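Local coordinates for xyloglucan-specific endo-beta-1,4-glucanase (Uncultured bacterium, PDB 4W85), which hydrolyses internal beta-1,4-glucosidic bonds in the backbone of the plant cell-wall polysaccharide xyloglucan, as a family 5 glycoside hydrolase, at residues A[19-24]-A[32-37]; A[23-28]-A[102-107]. The protein carries 1 engineered substitution. All blocks are in the same frame, centred on the assembly; numbering follows the deposited sequence.

Contact 1 of 2, residues A[19-24]-A[32-37]; sequences GNTLDA and NAETSW. With BGC (beta-D-glucopyranose), chain C.
Trp37 and Ala24 form the centre of this contact, the methyl of Ala24 pressing on one face of the indole. CB of Ala24 sits 3.6 Å from the centroid of the five-membered ring and 23° off its normal, a CH-pi contact. Across the opposite face lies the glucose, whose C3 stands 3.8 Å above the ring plane, so the indole is sandwiched between protein and sugar. The first torsion of Trp37 turns CG beside its own backbone N (chi1 -75°), which swings the ring back over the turn of residues 21-24. At the ring's edge stands Asn20, its amide nearly perpendicular to the indole plane and its CG 3.6 Å from CE3 of Trp37; its ND2 reaches past toward the sugar ring oxygen. An aromatic platform under a pyranose is the classic carbohydrate-binding arrangement, and here it is built within the long loop that follows the first strand of the TIM barrel, Asn20 and Trp37 both belonging to the glucose pocket. One water accepts the backbone N-H of Trp37 and donates to the backbone carbonyls of Asn20 and Glu34; a second joins ND2 of Asn20 to the backbone carbonyl of Trp37. Away from the sugar, Glu34 runs extended beside Thr21 and Leu22, with its CG 3.6 Å from Thr21 CG2 and 3.7 Å from Leu22 CD2. Its carboxylate, still in contact with both, forms a salt bridge with Arg83 and a hydrogen bond with Thr42 OG1. The type I turn from Thr21 to Ala24 is itself gripped by Asp23: OD1 takes the N-H of Thr21 at 2.7 Å, nearly straight (169°) but from above the carboxylate plane, while OD2 offers its syn lone pair to the backbone N-H of Asn20.

Contact 2 of 2, residues A[23-28]-A[102-107]; sequences DATGGG and THHETN
In a TIM barrel the loops at the C-terminal ends of the strands line the catalytic side, and here two of them meet: the loop after strand 15-18 touches the one after strand 97-101. Asp23 lies alongside His103, with CB of Asp23 3.6 Å from CD2 of His103 and the carboxylate and imidazole planes turned 80° apart. His104 comes to the backbone of the same aspartate, directing its edge at the carbonyl so that CD2 of His104 lies 3.3 Å from Asp23 O, near the ring plane. With CG beside its own backbone N (chi1 -68°), the His104 ring is placed so that CD2 of His103 lies over its centre, 3.5 Å above its plane. A water in that plane completes the link, donating to Asp23 OD2 at 2.7 Å and hydrogen-bonding to His104 NE2 at 2.8 Å. Further out, the methyl CG2 of Thr25 packs against CB of His104 at 4.1 Å, and a second water lies between Thr25 OG1 and, weakly, ND2 of Asn107. ND1 of His103 is hydrogen-bonded to OD2 of Asp101, at the end of strand 97-101. Thr63, in the loop after the intervening strand 57-60, hydrogen-bonds both Asp23 O and the backbone N-H of His104, tying together the tops of the first three barrel strands before helices 44-53, 78-93 and 117-134 begin.

Overall arrangement
Contacts 1 and 2 are neighbouring parts of one wall at the sugar-binding side of the barrel, their centres about 8 Å apart. They share Asp23 and Ala24, which look two ways: Ala24 toward the tryptophan, Asp23 toward the histidines. Trp37 joins the two directly, its CZ2 lying 3.4 Å from Thr25 OG1 and its CH2 3.8 Å from His104 CD2. Gly26 N, 3.1 Å from Ser36 OG, gives it a weak hydrogen bond. The glucose rests on contact 1, with Ile308 completing its pocket, whereas the side chain of His104 in contact 2 remains about 6 Å from the sugar at the nearest atoms.

Contact 1 of 2, residues A[19-24]-A[32-37]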
loop_
_atom_site.group_PDB
_atom_site.type_symbol
_atom_site.label_atom_id
_atom_site.label_comp_id
_atom_site.label_asym_id
_atom_site.label_seq_id
_atom_site.Cartn_x
_atom_site.Cartn_y
_atom_site.Cartn_z
ATOM N N GLY A 19 8.761 -1.227 4.101
ATOM C CA GLY A 19 8.148 -2.422 4.543
ATOM C C GLY A 19 8.800 -3.082 5.774
ATOM O O GLY A 19 10.012 -2.868 6.051
ATOM N N ASN A 20 7.961 -3.792 6.549
ATOM C CA ASN A 20 8.373 -4.511 7.741
ATOM C C ASN A 20 9.044 -3.533 8.747
ATOM O O ASN A 20 10.091 -3.830 9.339
ATOM C CB ASN A 20 9.368 -5.658 7.375
ATOM C CG ASN A 20 8.682 -6.901 6.822
ATOM O OD1 ASN A 20 7.514 -6.907 6.429
ATOM N ND2 ASN A 20 9.429 -7.996 6.829
ATOM N N THR A 21 8.438 -2.366 8.912
ATOM C CA THR A 21 9.033 -1.299 9.764
ATOM C C THR A 21 7.914 -0.845 10.711
ATOM O O THR A 21 7.670 -1.542 11.699
ATOM C CB THR A 21 9.595 -0.265 8.855
ATOM O OG1 THR A 21 10.504 -0.911 7.950
ATOM C CG2 THR A 21 10.291 0.907 9.617
ATOM N N LEU A 22 7.198 0.246 10.410
ATOM C CA LEU A 22 6.091 0.666 11.265
ATOM C C LEU A 22 4.906 -0.283 11.202
ATOM O O LEU A 22 4.016 -0.217 12.091
ATOM C CB LEU A 22 5.685 2.129 11.029
ATOM C CG LEU A 22 6.808 3.134 11.160
ATOM C CD1 LEU A 22 6.379 4.516 10.732
ATOM C CD2 LEU A 22 7.319 3.202 12.602
ATOM N N ASP A 23 4.902 -1.151 10.189
ATOM C CA ASP A 23 3.933 -2.187 10.049
ATOM C C ASP A 23 4.224 -3.430 10.871
ATOM O O ASP A 23 3.317 -4.271 11.077
ATOM C CB ASP A 23 3.740 -2.584 8.592
ATOM C CG ASP A 23 5.062 -2.785 7.833
ATOM O OD1 ASP A 23 5.956 -1.929 7.967
ATOM O OD2 ASP A 23 5.150 -3.819 7.081
ATOM N N ALA A 24 5.445 -3.558 11.376
ATOM C CA ALA A 24 5.753 -4.682 12.238
ATOM C C ALA A 24 4.985 -4.712 13.532
ATOM O O ALA A 24 4.704 -3.680 14.152
ATOM C CB ALA A 24 7.262 -4.787 12.467
ATOM N N ASN A 32 9.490 0.606 19.914
ATOM C CA ASN A 32 10.351 -0.487 19.468
ATOM C C ASN A 32 9.693 -1.454 18.519
ATOM O O ASN A 32 10.379 -2.221 17.890
ATOM C CB ASN A 32 10.886 -1.229 20.677
ATOM C CG ASN A 32 11.733 -0.323 21.539
ATOM O OD1 ASN A 32 12.407 0.524 21.035
ATOM N ND2 ASN A 32 11.597 -0.438 22.834
ATOM N N ALA A 33 8.366 -1.398 18.369
ATOM C CA ALA A 33 7.681 -2.200 17.320
ATOM C C ALA A 33 8.394 -1.970 15.994
ATOM O O ALA A 33 8.500 -2.870 15.156
ATOM C CB ALA A 33 6.200 -1.769 17.203
ATOM N N GLU A 34 8.925 -0.753 15.794
ATOM C CA GLU A 34 9.513 -0.410 14.501
ATOM C C GLU A 34 10.653 -1.312 14.071
ATOM O O GLU A 34 10.854 -1.549 12.887
ATOM C CB GLU A 34 10.019 1.062 14.502
ATOM C CG GLU A 34 10.513 1.509 13.131
ATOM C CD GLU A 34 10.951 2.978 13.107
ATOM O OE1 GLU A 34 10.796 3.677 14.127
ATOM O OE2 GLU A 34 11.411 3.420 12.061
ATOM N N THR A 35 11.398 -1.799 15.046
ATOM C CA THR A 35 12.626 -2.534 14.791
ATOM C C THR A 35 12.387 -4.043 15.132
ATOM O O THR A 35 13.299 -4.841 15.022
ATOM C CB THR A 35 13.819 -2.065 15.658
ATOM O OG1 THR A 35 13.418 -2.056 16.993
ATOM C CG2 THR A 35 14.355 -0.663 15.283
ATOM N N SER A 36 11.138 -4.420 15.424
ATOM C CA SER A 36 10.803 -5.770 15.986
ATOM C C SER A 36 10.935 -6.869 14.950
ATOM O O SER A 36 10.993 -8.023 15.261
ATOM C CB SER A 36 9.391 -5.791 16.569
ATOM O OG SER A 36 8.435 -5.657 15.514
ATOM N N TRP A 37 10.919 -6.523 13.691
ATOM C CA TRP A 37 11.107 -7.543 12.672
ATOM C C TRP A 37 12.484 -7.404 12.041
ATOM O O TRP A 37 12.663 -7.846 10.927
ATOM C CB TRP A 37 10.019 -7.439 11.597
ATOM C CG TRP A 37 8.629 -7.978 12.067
ATOM C CD1 TRP A 37 8.323 -8.559 13.253
ATOM C CD2 TRP A 37 7.406 -7.956 11.309
ATOM N NE1 TRP A 37 6.946 -8.882 13.282
ATOM C CE2 TRP A 37 6.410 -8.564 12.077
ATOM C CE3 TRP A 37 7.077 -7.479 10.045
ATOM C CZ2 TRP A 37 5.102 -8.707 11.624
ATOM C CZ3 TRP A 37 5.816 -7.623 9.596
ATOM C CH2 TRP A 37 4.822 -8.229 10.380
HETATM C C2 BGC C . 7.111 -12.119 9.234
HETATM C C3 BGC C . 7.947 -11.735 10.427
HETATM C C4 BGC C . 9.412 -11.853 10.103
HETATM C C5 BGC C . 9.779 -10.927 8.958
HETATM C C6 BGC C . 11.317 -10.921 8.796
HETATM C C1 BGC C . 7.486 -11.135 8.092
HETATM O O1 BGC C . 6.630 -11.207 6.924
HETATM O O2 BGC C . 5.802 -12.068 9.740
HETATM O O3 BGC C . 7.759 -12.616 11.471
HETATM O O4 BGC C . 10.100 -11.498 11.264
HETATM O O5 BGC C . 8.919 -11.277 7.791
HETATM O O6 BGC C . 11.905 -12.218 8.718
HETATM O O HOH W 1 11.485 -4.127 11.873
HETATM O O HOH W 2 12.069 -7.846 7.993
#

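Contact 2 of 2, residues A[23-28]-A[102-107]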
loop_
_atom_site.group_PDB
_atom_site.type_symbol
_atom_site.label_atom_id
_atom_site.label_comp_id
_atom_site.label_asym_id
_atom_site.label_seq_id
_atom_site.Cartn_x
_atom_site.Cartn_y
_atom_site.Cartn_z
ATOM N N ASP A 23 4.902 -1.151 10.189
ATOM C CA ASP A 23 3.933 -2.187 10.049
ATOM C C ASP A 23 4.224 -3.430 10.871
ATOM O O ASP A 23 3.317 -4.271 11.077
ATOM C CB ASP A 23 3.740 -2.584 8.592
ATOM C CG ASP A 23 5.062 -2.785 7.833
ATOM O OD1 ASP A 23 5.956 -1.929 7.967
ATOM O OD2 ASP A 23 5.150 -3.819 7.081
ATOM N N ALA A 24 5.445 -3.558 11.376
ATOM C CA ALA A 24 5.753 -4.682 12.238
ATOM C C ALA A 24 4.985 -4.712 13.532
ATOM O O ALA A 24 4.704 -3.680 14.152
ATOM C CB ALA A 24 7.262 -4.787 12.467
ATOM N N THR A 25 4.759 -5.923 14.033
ATOM C CA THR A 25 3.781 -6.138 15.117
ATOM C C THR A 25 4.386 -6.631 16.449
ATOM O O THR A 25 3.643 -6.877 17.391
ATOM C CB THR A 25 2.687 -7.095 14.683
ATOM O OG1 THR A 25 3.235 -8.414 14.467
ATOM C CG2 THR A 25 2.016 -6.616 13.440
ATOM N N GLY A 26 5.723 -6.769 16.543
ATOM C CA GLY A 26 6.367 -7.142 17.807
ATOM C C GLY A 26 6.475 -5.933 18.713
ATOM O O GLY A 26 6.080 -4.839 18.335
ATOM N N GLY A 27 6.946 -6.150 19.927
ATOM C CA GLY A 27 7.202 -5.053 20.839
ATOM C C GLY A 27 6.004 -4.445 21.535
ATOM O O GLY A 27 6.157 -3.556 22.354
ATOM N N GLY A 28 4.808 -4.914 21.242
ATOM C CA GLY A 28 3.647 -4.400 21.956
ATOM C C GLY A 28 3.405 -2.911 21.819
ATOM O O GLY A 28 3.585 -2.375 20.742
ATOM N N THR A 102 -3.197 2.122 7.251
ATOM C CA THR A 102 -3.211 1.140 8.349
ATOM C C THR A 102 -2.935 -0.206 7.674
ATOM O O THR A 102 -3.181 -0.385 6.450
ATOM C CB THR A 102 -4.544 1.102 9.130
ATOM O OG1 THR A 102 -5.555 0.427 8.377
ATOM C CG2 THR A 102 -4.970 2.518 9.542
ATOM N N HIS A 103 -2.236 -1.072 8.421
ATOM C CA HIS A 103 -1.616 -2.200 7.817
ATOM C C HIS A 103 -2.078 -3.544 8.422
ATOM O O HIS A 103 -3.128 -4.029 8.035
ATOM C CB HIS A 103 -0.100 -1.974 7.728
ATOM C CG HIS A 103 0.501 -2.670 6.549
ATOM N ND1 HIS A 103 0.374 -2.183 5.263
ATOM C CD2 HIS A 103 1.097 -3.878 6.440
ATOM C CE1 HIS A 103 0.940 -3.038 4.422
ATOM N NE2 HIS A 103 1.400 -4.065 5.121
ATOM N N HIS A 104 -1.356 -4.154 9.349
ATOM C CA HIS A 104 -1.689 -5.509 9.777
ATOM C C HIS A 104 -2.688 -5.449 10.902
ATOM O O HIS A 104 -2.700 -6.310 11.830
ATOM C CB HIS A 104 -0.465 -6.308 10.219
ATOM C CG HIS A 104 0.496 -6.647 9.131
ATOM N ND1 HIS A 104 0.156 -7.370 8.010
ATOM C CD2 HIS A 104 1.823 -6.410 9.029
ATOM C CE1 HIS A 104 1.216 -7.515 7.241
ATOM N NE2 HIS A 104 2.249 -6.971 7.860
ATOM N N GLU A 105 -3.596 -4.496 10.809
ATOM C CA GLU A 105 -4.785 -4.498 11.668
ATOM C C GLU A 105 -5.576 -5.838 11.544
ATOM O O GLU A 105 -6.366 -6.200 12.396
ATOM C CB GLU A 105 -5.728 -3.413 11.217
ATOM C CG GLU A 105 -5.196 -1.990 11.117
ATOM C CD GLU A 105 -4.256 -1.525 12.215
ATOM O OE1 GLU A 105 -4.512 -1.839 13.388
ATOM O OE2 GLU A 105 -3.263 -0.809 11.886
ATOM N N THR A 106 -5.376 -6.448 10.397
ATOM C CA THR A 106 -5.901 -7.727 9.992
ATOM C C THR A 106 -5.419 -8.926 10.823
ATOM O O THR A 106 -6.034 -9.987 10.738
ATOM C CB THR A 106 -5.580 -7.973 8.533
ATOM O OG1 THR A 106 -4.224 -7.546 8.250
ATOM C CG2 THR A 106 -6.526 -7.229 7.633
ATOM N N ASN A 107 -4.347 -8.772 11.593
ATOM C CA ASN A 107 -3.939 -9.757 12.620
ATOM C C ASN A 107 -4.678 -9.607 13.925
ATOM O O ASN A 107 -4.599 -10.471 14.796
ATOM C CB ASN A 107 -2.436 -9.650 12.891
ATOM C CG ASN A 107 -1.596 -10.055 11.686
ATOM O OD1 ASN A 107 -2.112 -10.292 10.569
ATOM N ND2 ASN A 107 -0.314 -10.037 11.857
HETATM O O HOH W 3 4.584 -6.430 6.460
HETATM O O HOH W 4 1.054 -9.934 14.917
#